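Local coordinates for fatty acid binding protein (Schistosoma mansoni, PDB 1VYG) that binds long-chain fatty acids such as arachidonic and oleic acid inside a beta-barrel and may take part in their transport, at residues N17-M22 and T31-N36; V38-T43 and R129-L134; M22-V27 and V120-V125. One frame throughout, in Å; residues are numbered along the deposited sequence. Where two conformers were deposited one is given.

Interaction 1 (N17-M22 and T31-N36). With ACD (arachidonic acid), chain B.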
loop_
_atom_site.group_PDB
_atom_site.type_symbol
_atom_site.label_atom_id
_atom_site.label_comp_id
_atom_site.label_asym_id
_atom_site.label_seq_id
_atom_site.Cartn_x
_atom_site.Cartn_y
_atom_site.Cartn_z
ATOM N N ASN A 17 1.338 -13.167 -6.654
ATOM C CA ASN A 17 2.540 -13.528 -5.906
ATOM C C ASN A 17 2.590 -12.885 -4.529
ATOM O O ASN A 17 3.670 -12.635 -4.010
ATOM C CB ASN A 17 3.823 -13.207 -6.704
ATOM C CG ASN A 17 5.055 -13.836 -6.110
ATOM O OD1 ASN A 17 6.140 -13.267 -6.150
ATOM N ND2 ASN A 17 4.893 -15.019 -5.544
ATOM N N PHE A 18 1.430 -12.642 -3.929
ATOM C CA PHE A 18 1.363 -11.897 -2.674
ATOM C C PHE A 18 1.703 -12.752 -1.452
ATOM O O PHE A 18 2.191 -12.229 -0.447
ATOM C CB PHE A 18 -0.019 -11.256 -2.495
ATOM C CG PHE A 18 -0.105 -10.255 -1.358
ATOM C CD1 PHE A 18 -1.122 -10.336 -0.427
ATOM C CD2 PHE A 18 0.815 -9.219 -1.242
ATOM C CE1 PHE A 18 -1.209 -9.418 0.608
ATOM C CE2 PHE A 18 0.731 -8.301 -0.197
ATOM C CZ PHE A 18 -0.278 -8.398 0.719
ATOM N N ASP A 19 1.440 -14.055 -1.524
ATOM C CA ASP A 19 1.801 -14.944 -0.427
ATOM C C ASP A 19 3.313 -15.044 -0.258
ATOM O O ASP A 19 3.799 -15.245 0.854
ATOM C CB ASP A 19 1.215 -16.332 -0.602
ATOM C CG ASP A 19 1.134 -17.095 0.717
ATOM O OD1 ASP A 19 1.863 -18.104 0.885
ATOM O OD2 ASP A 19 0.368 -16.762 1.640
ATOM N N ALA A 20 4.048 -14.907 -1.358
ATOM C CA ALA A 20 5.497 -14.900 -1.295
ATOM C C ALA A 20 6.022 -13.730 -0.468
ATOM O O ALA A 20 6.900 -13.936 0.382
ATOM C CB ALA A 20 6.099 -14.868 -2.688
ATOM N N VAL A 21 5.490 -12.518 -0.689
ATOM C CA VAL A 21 6.114 -11.337 -0.092
ATOM C C VAL A 21 5.882 -11.335 1.389
ATOM O O VAL A 21 6.744 -10.905 2.156
ATOM C CB VAL A 21 5.668 -9.945 -0.661
ATOM C CG1 VAL A 21 5.662 -9.928 -2.170
ATOM C CG2 VAL A 21 4.314 -9.462 -0.053
ATOM N N MET A 22 4.731 -11.830 1.801
ATOM C CA MET A 22 4.356 -11.680 3.186
ATOM C C MET A 22 4.493 -12.975 4.023
ATOM O O MET A 22 4.306 -12.955 5.219
ATOM C CB MET A 22 2.966 -11.093 3.290
ATOM C CG MET A 22 1.889 -12.020 2.874
ATOM S SD MET A 22 0.373 -11.114 2.827
ATOM C CE MET A 22 -0.761 -12.475 2.276
ATOM N N THR A 31 -3.060 -14.559 9.251
ATOM C CA THR A 31 -3.223 -13.227 8.691
ATOM C C THR A 31 -2.875 -13.277 7.212
ATOM O O THR A 31 -3.509 -12.595 6.427
ATOM C CB THR A 31 -2.390 -12.204 9.463
ATOM O OG1 THR A 31 -2.864 -12.144 10.813
ATOM C CG2 THR A 31 -2.624 -10.785 8.971
ATOM N N ARG A 32 -1.909 -14.112 6.826
ATOM C CA ARG A 32 -1.602 -14.325 5.421
ATOM C C ARG A 32 -2.788 -14.831 4.645
ATOM O O ARG A 32 -3.018 -14.389 3.520
ATOM C CB ARG A 32 -0.500 -15.331 5.243
ATOM C CG ARG A 32 0.839 -14.773 5.572
ATOM C CD ARG A 32 1.973 -15.759 5.532
ATOM N NE ARG A 32 1.783 -16.771 4.502
ATOM C CZ ARG A 32 2.330 -17.974 4.526
ATOM N NH1 ARG A 32 3.155 -18.328 5.510
ATOM N NH2 ARG A 32 2.068 -18.822 3.550
ATOM N N GLN A 33 -3.535 -15.760 5.237
ATOM C CA GLN A 33 -4.676 -16.361 4.554
ATOM C C GLN A 33 -5.701 -15.289 4.272
ATOM O O GLN A 33 -6.190 -15.181 3.131
ATOM C CB GLN A 33 -5.294 -17.514 5.359
ATOM C CG GLN A 33 -4.515 -18.851 5.315
ATOM C CD GLN A 33 -3.473 -18.990 4.170
ATOM O OE1 GLN A 33 -3.831 -19.236 3.017
ATOM N NE2 GLN A 33 -2.192 -18.871 4.512
ATOM N N ILE A 34 -6.012 -14.488 5.295
ATOM C CA ILE A 34 -6.874 -13.309 5.142
ATOM C C ILE A 34 -6.321 -12.348 4.094
ATOM O O ILE A 34 -7.076 -11.785 3.333
ATOM C CB ILE A 34 -7.039 -12.544 6.473
ATOM C CG1 ILE A 34 -7.640 -13.428 7.568
ATOM C CG2 ILE A 34 -7.927 -11.299 6.290
ATOM C CD1 ILE A 34 -9.095 -13.724 7.385
ATOM N N GLY A 35 -5.008 -12.146 4.064
ATOM C CA GLY A 35 -4.379 -11.322 3.043
ATOM C C GLY A 35 -4.645 -11.806 1.630
ATOM O O GLY A 35 -4.853 -11.021 0.709
ATOM N N ASN A 36 -4.658 -13.120 1.473
ATOM C CA ASN A 36 -4.893 -13.756 0.180
ATOM C C ASN A 36 -6.375 -13.833 -0.234
ATOM O O ASN A 36 -6.658 -14.122 -1.390
ATOM C CB ASN A 36 -4.255 -15.153 0.178
ATOM C CG ASN A 36 -2.764 -15.111 0.518
ATOM O OD1 ASN A 36 -2.059 -14.170 0.147
ATOM N ND2 ASN A 36 -2.287 -16.120 1.235
HETATM C C1 ACD B . -1.646 -2.542 -1.106
HETATM C C2 ACD B . -0.266 -3.052 -0.793
HETATM C C3 ACD B . -0.127 -3.153 0.724
HETATM C C4 ACD B . 0.756 -4.354 1.076
HETATM C C5 ACD B . 2.092 -3.904 1.657
HETATM C C6 ACD B . 2.826 -4.802 2.333
HETATM C C7 ACD B . 2.353 -6.232 2.503
HETATM C C8 ACD B . 2.561 -6.528 3.939
HETATM C C9 ACD B . 1.699 -7.124 4.759
HETATM C C10 ACD B . 0.333 -7.628 4.415
HETATM C C11 ACD B . 0.054 -8.639 5.497
HETATM C C12 ACD B . -1.088 -9.291 5.606
HETATM C C13 ACD B . -2.218 -9.055 4.658
HETATM C C14 ACD B . -3.466 -8.720 5.459
HETATM C C15 ACD B . -4.510 -8.078 4.922
HETATM C C16 ACD B . -4.563 -7.665 3.459
HETATM C C17 ACD B . -4.614 -6.153 3.320
HETATM C C18 ACD B . -5.826 -5.586 4.054
HETATM C C19 ACD B . -5.337 -4.666 5.164
HETATM C C20 ACD B . -6.476 -4.096 6.012
HETATM O O1 ACD B . -2.019 -1.412 -0.779
HETATM O O2 ACD B . -2.460 -3.378 -1.737
#
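The carboxylate of Asp19 is met over both faces by donors from helix 31-36. Arg32 NE approaches Asp19 OD2 from one face at 3.2 Å. Asn36 ND2 reaches the same oxygen from the opposite face, at 2.8 Å with an N-H...O angle of 158°. On the syn side of Asp19 OD1, slightly out of the carboxylate plane, Arg32 NH2 makes a bent bond of 2.8 Å. Arg32 thus grips Asp19 side-on, one nitrogen to each oxygen, with the two planes 56° apart. This salt bridge and the hydrogen bond from the Asn36 amide together limit rotation of the carboxylate. The Arg32 chain is bent at chi3, which turns the guanidinium back onto Asp19. The edge of the Phe18 ring meets Gly35 O, 4.0 Å from CD1. The same ring turns its CE2 edge to C7 of the arachidonic acid, at 3.8 Å. Phe18 also makes a cation-pi contact with Arg129.

The side chain of Met22 reaches across to helix 29-37. In the conformer given, its chain runs extended beyond CG, its CG packs against CG of Arg32 at 4.0 Å, and its SD lies 3.6 Å from C12 of the fatty acid. Gly35 CA comes to 3.5 Å from C13 of the ligand. The polar bonds join partly exposed residues, while Phe18, Met22 and Gly35 are buried beside the lipid. The two short helices run nearly antiparallel, at 148°. They form the helix-turn-helix lid over one end of the beta-barrel in fatty acid-binding proteins, probably part of the portal region through which ligands enter.

Interaction 2 (V38-T43 and R129-L134); sequences VTPTVT and RNYKRL. With ACD (arachidonic acid), chain B.
Arg129 comes to Pro40 through NH1, which lies 4.0 Å from Pro40 CD. The two side chains cross at about a right angle. A water in the guanidinium plane joins the segments: it accepts from Arg129 NH1 at 3.1 Å and donates to Val38 O. Arg129 NE binds O2 of the arachidonic acid at an N-H...O angle of 160°. The bend at chi3 (78°) turns the guanidinium edge, with NE, toward the carboxylate. Arg129 NH2 is held by Ser15 OG.

Tyr131 follows two residues on, on the same inner side of the strand. Its OH also meets O2, which lies in the ring plane at the edge, but the 2.4 Å between OH and O2 is too short for the bond length to be trusted. Arg109 also bonds the carboxylate. Two arginines and a tyrosine thus form the carboxylate site inside the beta-barrel, with the Arg-x-Tyr pair on the last strand, as in many fatty acid-binding proteins. Through CE1 Tyr131 also meets segment 38-43: CE1 lies 3.6 Å from Val42 CG1 and 3.7 Å from Pro40 O.

Farther along, Leu134 crosses Thr41 at about a right angle, with CD1 at 3.7 Å from Thr41 CG2.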
loop_
_atom_site.group_PDB
_atom_site.type_symbol
_atom_site.label_atom_id
_atom_site.label_comp_id
_atom_site.label_asym_id
_atom_site.label_seq_id
_atom_site.Cartn_x
_atom_site.Cartn_y
_atom_site.Cartn_z
ATOM N N VAL A 38 -9.124 -11.294 1.119
ATOM C CA VAL A 38 -9.845 -10.022 1.109
ATOM C C VAL A 38 -9.388 -9.084 0.003
ATOM O O VAL A 38 -8.243 -9.120 -0.446
ATOM C CB VAL A 38 -9.761 -9.254 2.437
ATOM C CG1 VAL A 38 -9.954 -10.191 3.619
ATOM C CG2 VAL A 38 -8.452 -8.482 2.538
ATOM N N THR A 39 -10.324 -8.240 -0.405
ATOM C CA THR A 39 -10.131 -7.287 -1.477
ATOM C C THR A 39 -10.369 -5.902 -0.880
ATOM O O THR A 39 -11.492 -5.424 -0.822
ATOM C CB THR A 39 -11.096 -7.592 -2.648
ATOM O OG1 THR A 39 -12.447 -7.629 -2.187
ATOM C CG2 THR A 39 -10.887 -9.004 -3.167
ATOM N N PRO A 40 -9.305 -5.267 -0.412
ATOM C CA PRO A 40 -9.435 -3.970 0.219
ATOM C C PRO A 40 -9.857 -2.902 -0.762
ATOM O O PRO A 40 -9.723 -3.065 -1.976
ATOM C CB PRO A 40 -8.013 -3.688 0.705
ATOM C CG PRO A 40 -7.365 -4.943 0.700
ATOM C CD PRO A 40 -7.894 -5.678 -0.452
ATOM N N THR A 41 -10.345 -1.807 -0.197
ATOM C CA THR A 41 -10.696 -0.628 -0.932
ATOM C C THR A 41 -9.878 0.476 -0.334
ATOM O O THR A 41 -10.078 0.841 0.808
ATOM C CB THR A 41 -12.200 -0.353 -0.784
ATOM O OG1 THR A 41 -12.929 -1.396 -1.443
ATOM C CG2 THR A 41 -12.644 0.893 -1.539
ATOM N N VAL A 42 -8.928 0.995 -1.094
ATOM C CA VAL A 42 -8.141 2.119 -0.618
ATOM C C VAL A 42 -8.631 3.423 -1.248
ATOM O O VAL A 42 -9.040 3.477 -2.389
ATOM C CB VAL A 42 -6.606 1.899 -0.761
ATOM C CG1 VAL A 42 -6.272 0.415 -0.809
ATOM C CG2 VAL A 42 -6.041 2.586 -1.962
ATOM N N THR A 43 -8.604 4.462 -0.438
ATOM C CA THR A 43 -9.074 5.769 -0.794
ATOM C C THR A 43 -7.889 6.671 -0.597
ATOM O O THR A 43 -7.186 6.540 0.378
ATOM C CB THR A 43 -10.216 6.135 0.174
ATOM O OG1 THR A 43 -11.216 5.102 0.162
ATOM C CG2 THR A 43 -10.954 7.395 -0.253
ATOM N N ARG A 129 -0.230 -5.929 -7.281
ATOM C CA ARG A 129 -1.621 -5.859 -6.922
ATOM C C ARG A 129 -2.267 -4.755 -7.707
ATOM O O ARG A 129 -1.862 -3.620 -7.632
ATOM C CB ARG A 129 -1.750 -5.642 -5.423
ATOM C CG ARG A 129 -1.683 -6.971 -4.697
ATOM C CD ARG A 129 -1.153 -6.904 -3.311
ATOM N NE ARG A 129 -2.148 -6.408 -2.362
ATOM C CZ ARG A 129 -3.176 -7.107 -1.901
ATOM N NH1 ARG A 129 -3.995 -6.547 -1.029
ATOM N NH2 ARG A 129 -3.404 -8.351 -2.301
ATOM N N ASN A 130 -3.262 -5.116 -8.494
ATOM C CA ASN A 130 -4.010 -4.154 -9.259
ATOM C C ASN A 130 -5.311 -3.761 -8.582
ATOM O O ASN A 130 -6.011 -4.590 -8.041
ATOM C CB ASN A 130 -4.263 -4.708 -10.625
ATOM C CG ASN A 130 -3.028 -4.717 -11.456
ATOM O OD1 ASN A 130 -2.769 -5.661 -12.189
ATOM N ND2 ASN A 130 -2.247 -3.661 -11.354
ATOM N N TYR A 131 -5.583 -2.464 -8.580
ATOM C CA TYR A 131 -6.812 -1.914 -8.083
ATOM C C TYR A 131 -7.571 -1.274 -9.260
ATOM O O TYR A 131 -7.007 -0.532 -10.029
ATOM C CB TYR A 131 -6.505 -0.883 -6.989
ATOM C CG TYR A 131 -6.034 -1.488 -5.673
ATOM C CD1 TYR A 131 -6.879 -1.548 -4.581
ATOM C CD2 TYR A 131 -4.740 -1.986 -5.521
ATOM C CE1 TYR A 131 -6.467 -2.083 -3.373
ATOM C CE2 TYR A 131 -4.317 -2.523 -4.318
ATOM C CZ TYR A 131 -5.194 -2.576 -3.250
ATOM O OH TYR A 131 -4.824 -3.105 -2.053
ATOM N N LYS A 132 -8.849 -1.609 -9.414
ATOM C CA LYS A 132 -9.726 -0.917 -10.342
ATOM C C LYS A 132 -10.332 0.284 -9.616
ATOM O O LYS A 132 -10.819 0.182 -8.493
ATOM C CB LYS A 132 -10.837 -1.831 -10.861
ATOM C CG LYS A 132 -10.369 -2.935 -11.803
ATOM C CD LYS A 132 -11.574 -3.692 -12.445
ATOM C CE LYS A 132 -12.205 -2.879 -13.598
ATOM N NZ LYS A 132 -13.418 -3.533 -14.185
ATOM N N ARG A 133 -10.303 1.415 -10.297
ATOM C CA ARG A 133 -10.846 2.664 -9.813
ATOM C C ARG A 133 -12.345 2.507 -9.594
ATOM O O ARG A 133 -13.027 1.930 -10.423
ATOM C CB ARG A 133 -10.574 3.701 -10.887
ATOM C CG ARG A 133 -10.856 5.104 -10.541
ATOM C CD ARG A 133 -10.219 6.056 -11.519
ATOM N NE ARG A 133 -9.723 7.202 -10.779
ATOM C CZ ARG A 133 -8.598 7.850 -11.030
ATOM N NH1 ARG A 133 -8.275 8.867 -10.245
ATOM N NH2 ARG A 133 -7.795 7.506 -12.037
ATOM N N LEU A 134 -12.852 2.993 -8.473
ATOM C CA LEU A 134 -14.289 2.948 -8.210
ATOM C C LEU A 134 -14.971 4.232 -8.685
ATOM O O LEU A 134 -14.488 5.337 -8.403
ATOM C CB LEU A 134 -14.564 2.720 -6.734
ATOM C CG LEU A 134 -14.041 1.380 -6.227
ATOM C CD1 LEU A 134 -14.382 1.230 -4.762
ATOM C CD2 LEU A 134 -14.602 0.211 -7.038
HETATM C C1 ACD B . -1.646 -2.542 -1.106
HETATM C C2 ACD B . -0.266 -3.052 -0.793
HETATM C C3 ACD B . -0.127 -3.153 0.724
HETATM C C4 ACD B . 0.756 -4.354 1.076
HETATM C C5 ACD B . 2.092 -3.904 1.657
HETATM C C6 ACD B . 2.826 -4.802 2.333
HETATM C C7 ACD B . 2.353 -6.232 2.503
HETATM C C8 ACD B . 2.561 -6.528 3.939
HETATM C C9 ACD B . 1.699 -7.124 4.759
HETATM C C10 ACD B . 0.333 -7.628 4.415
HETATM C C11 ACD B . 0.054 -8.639 5.497
HETATM C C12 ACD B . -1.088 -9.291 5.606
HETATM C C13 ACD B . -2.218 -9.055 4.658
HETATM C C14 ACD B . -3.466 -8.720 5.459
HETATM C C15 ACD B . -4.510 -8.078 4.922
HETATM C C16 ACD B . -4.563 -7.665 3.459
HETATM C C17 ACD B . -4.614 -6.153 3.320
HETATM C C18 ACD B . -5.826 -5.586 4.054
HETATM C C19 ACD B . -5.337 -4.666 5.164
HETATM C C20 ACD B . -6.476 -4.096 6.012
HETATM O O1 ACD B . -2.019 -1.412 -0.779
HETATM O O2 ACD B . -2.460 -3.378 -1.737
HETATM O O HOH W 1 -5.740 -8.802 0.147
#

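Interaction 3 (M22-V27 and V120-V125); sequences MSKLGV and VTVGDV. With ACD (arachidonic acid), chain B.
Segment 22-27 ends its helix in a Schellman motif at Gly26, and it faces a type II' turn from Val122 to Val125, with Lys24 and Val122 CA atoms 7.4 Å apart. In the turn, Val122 and Val125 bond to each other's backbone in both directions. Gly123 takes a positive phi of 62°, which favours glycine. Gly26 does likewise at the helix end.

Lys24 carries much of the contact. Its side chain runs over the turn and slides past Val122 in the opposite direction. Lys24 CG lies 3.6 Å from Val122 CG1. Lys24 and Val125 meet tip to tip, with Lys24 CD at 3.6 Å from Val125 CG2. The chain bends at chi3 (-104°), and this brings the ammonium group to the turn. There Lys24 NZ forms a salt bridge with Asp124 OD2 at 2.8 Å, although the hydrogen bond within it is weak. A second weak bond goes from Lys24 NZ to Val122 O at 3.4 Å. The ammonium thus meets a carboxylate and a backbone carbonyl of one turn. Asp124 is exposed, so solvent probably softens this pairing.

Leu25 works on the inner side. Its isobutyl group crosses Val122 at an angle, with Leu25 CD2 3.8 Å from Val122 CG2. The other methyl, Leu25 CD1, reaches C8 of the arachidonic acid at 3.4 Å. Val27 CG2 touches the ligand at C11, and Val120 CG1 faces C6, so both segments contribute to the lining around the lipid chain.

The hairpin turn joins strand 115-122 to strand 125-133. Val125 packs on Ala20 and Val21 of helix 18-23. Val27 packs on Arg32 of helix 29-37. Leu25 and Val122 both lean on Thr105 of strand 104-112.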
loop_
_atom_site.group_PDB
_atom_site.type_symbol
_atom_site.label_atom_id
_atom_site.label_comp_id
_atom_site.label_asym_id
_atom_site.label_seq_id
_atom_site.Cartn_x
_atom_site.Cartn_y
_atom_site.Cartn_z
ATOM N N MET A 22 4.731 -11.830 1.801
ATOM C CA MET A 22 4.356 -11.680 3.186
ATOM C C MET A 22 4.493 -12.975 4.023
ATOM O O MET A 22 4.306 -12.955 5.219
ATOM C CB MET A 22 2.966 -11.093 3.290
ATOM C CG MET A 22 1.889 -12.020 2.874
ATOM S SD MET A 22 0.373 -11.114 2.827
ATOM C CE MET A 22 -0.761 -12.475 2.276
ATOM N N SER A 23 4.864 -14.081 3.385
ATOM C CA SER A 23 5.487 -15.199 4.085
ATOM C C SER A 23 6.866 -14.723 4.490
ATOM O O SER A 23 7.320 -15.009 5.590
ATOM C CB SER A 23 5.661 -16.412 3.173
ATOM O OG SER A 23 4.411 -16.849 2.685
ATOM N N LYS A 24 7.517 -14.011 3.571
ATOM C CA LYS A 24 8.842 -13.454 3.779
ATOM C C LYS A 24 8.823 -12.352 4.823
ATOM O O LYS A 24 9.832 -12.104 5.476
ATOM C CB LYS A 24 9.422 -12.956 2.448
ATOM C CG LYS A 24 10.498 -11.908 2.563
ATOM C CD LYS A 24 11.325 -11.792 1.297
ATOM C CE LYS A 24 12.670 -12.449 1.446
ATOM N NZ LYS A 24 13.577 -12.095 0.325
ATOM N N LEU A 25 7.676 -11.703 5.004
ATOM C CA LEU A 25 7.498 -10.750 6.099
ATOM C C LEU A 25 7.206 -11.406 7.441
ATOM O O LEU A 25 7.099 -10.732 8.453
ATOM C CB LEU A 25 6.389 -9.747 5.761
ATOM C CG LEU A 25 6.793 -8.841 4.598
ATOM C CD1 LEU A 25 5.588 -8.151 3.999
ATOM C CD2 LEU A 25 7.859 -7.810 5.058
ATOM N N GLY A 26 7.069 -12.715 7.461
ATOM C CA GLY A 26 6.740 -13.413 8.680
ATOM C C GLY A 26 5.303 -13.206 9.122
ATOM O O GLY A 26 4.934 -13.597 10.233
ATOM N N VAL A 27 4.471 -12.624 8.269
ATOM C CA VAL A 27 3.049 -12.535 8.578
ATOM C C VAL A 27 2.604 -13.927 8.989
ATOM O O VAL A 27 3.024 -14.907 8.374
ATOM C CB VAL A 27 2.216 -12.052 7.380
ATOM C CG1 VAL A 27 0.728 -12.001 7.726
ATOM C CG2 VAL A 27 2.677 -10.686 6.949
ATOM N N VAL A 120 4.742 -4.673 -4.725
ATOM C CA VAL A 120 5.283 -4.807 -3.379
ATOM C C VAL A 120 6.535 -5.693 -3.386
ATOM O O VAL A 120 6.509 -6.808 -3.858
ATOM C CB VAL A 120 4.239 -5.330 -2.387
ATOM C CG1 VAL A 120 4.744 -5.163 -0.979
ATOM C CG2 VAL A 120 2.923 -4.576 -2.555
ATOM N N THR A 121 7.630 -5.168 -2.851
ATOM C CA THR A 121 8.926 -5.814 -2.954
ATOM C C THR A 121 9.579 -5.934 -1.577
ATOM O O THR A 121 9.763 -4.945 -0.874
ATOM C CB THR A 121 9.831 -5.024 -3.922
ATOM O OG1 THR A 121 9.083 -4.660 -5.088
ATOM C CG2 THR A 121 10.939 -5.909 -4.478
ATOM N N VAL A 122 9.868 -7.166 -1.184
ATOM C CA VAL A 122 10.689 -7.427 -0.027
ATOM C C VAL A 122 11.921 -8.171 -0.508
ATOM O O VAL A 122 11.866 -9.353 -0.840
ATOM C CB VAL A 122 9.943 -8.255 1.028
ATOM C CG1 VAL A 122 10.806 -8.380 2.308
ATOM C CG2 VAL A 122 8.588 -7.615 1.335
ATOM N N GLY A 123 13.032 -7.451 -0.561
ATOM C CA GLY A 123 14.260 -7.969 -1.113
ATOM C C GLY A 123 14.074 -8.307 -2.572
ATOM O O GLY A 123 13.760 -7.440 -3.388
ATOM N N ASP A 124 14.249 -9.586 -2.878
ATOM C CA ASP A 124 14.163 -10.097 -4.243
ATOM C C ASP A 124 12.765 -10.612 -4.600
ATOM O O ASP A 124 12.555 -11.046 -5.722
ATOM C CB ASP A 124 15.162 -11.243 -4.405
ATOM C CG ASP A 124 14.874 -12.398 -3.440
ATOM O OD1 ASP A 124 15.364 -13.533 -3.675
ATOM O OD2 ASP A 124 14.160 -12.248 -2.415
ATOM N N VAL A 125 11.836 -10.595 -3.642
ATOM C CA VAL A 125 10.463 -11.048 -3.871
ATOM C C VAL A 125 9.557 -9.861 -4.251
ATOM O O VAL A 125 9.718 -8.750 -3.746
ATOM C CB VAL A 125 9.881 -11.779 -2.627
ATOM C CG1 VAL A 125 8.562 -12.448 -2.953
ATOM C CG2 VAL A 125 10.866 -12.827 -2.094
HETATM C C1 ACD B . -1.646 -2.542 -1.106
HETATM C C2 ACD B . -0.266 -3.052 -0.793
HETATM C C3 ACD B . -0.127 -3.153 0.724
HETATM C C4 ACD B . 0.756 -4.354 1.076
HETATM C C5 ACD B . 2.092 -3.904 1.657
HETATM C C6 ACD B . 2.826 -4.802 2.333
HETATM C C7 ACD B . 2.353 -6.232 2.503
HETATM C C8 ACD B . 2.561 -6.528 3.939
HETATM C C9 ACD B . 1.699 -7.124 4.759
HETATM C C10 ACD B . 0.333 -7.628 4.415
HETATM C C11 ACD B . 0.054 -8.639 5.497
HETATM C C12 ACD B . -1.088 -9.291 5.606
HETATM C C13 ACD B . -2.218 -9.055 4.658
HETATM C C14 ACD B . -3.466 -8.720 5.459
HETATM C C15 ACD B . -4.510 -8.078 4.922
HETATM C C16 ACD B . -4.563 -7.665 3.459
HETATM C C17 ACD B . -4.614 -6.153 3.320
HETATM C C18 ACD B . -5.826 -5.586 4.054
HETATM C C19 ACD B . -5.337 -4.666 5.164
HETATM C C20 ACD B . -6.476 -4.096 6.012
HETATM O O1 ACD B . -2.019 -1.412 -0.779
HETATM O O2 ACD B . -2.460 -3.378 -1.737
#

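In the fold
Strand 8-16 leads into helix 18-23, where the chain enters interactions 1 and 3. Interaction 1 closes first, a short loop that returns through helix 29-37. Strand 41-47 follows, and interaction 2 opens there. The chain then runs through most of the barrel. Interaction 3 closes at the turn after strand 115-122, and interaction 2 closes on strand 125-133. Interaction 3 therefore crosses both others, while 1 and 2 lie in series. Interactions 1 and 3 share Met22 and tie the helical lid to itself and to the barrel rim. Interaction 2 joins the two strands flanking strand 8-16. All three touch the arachidonic acid.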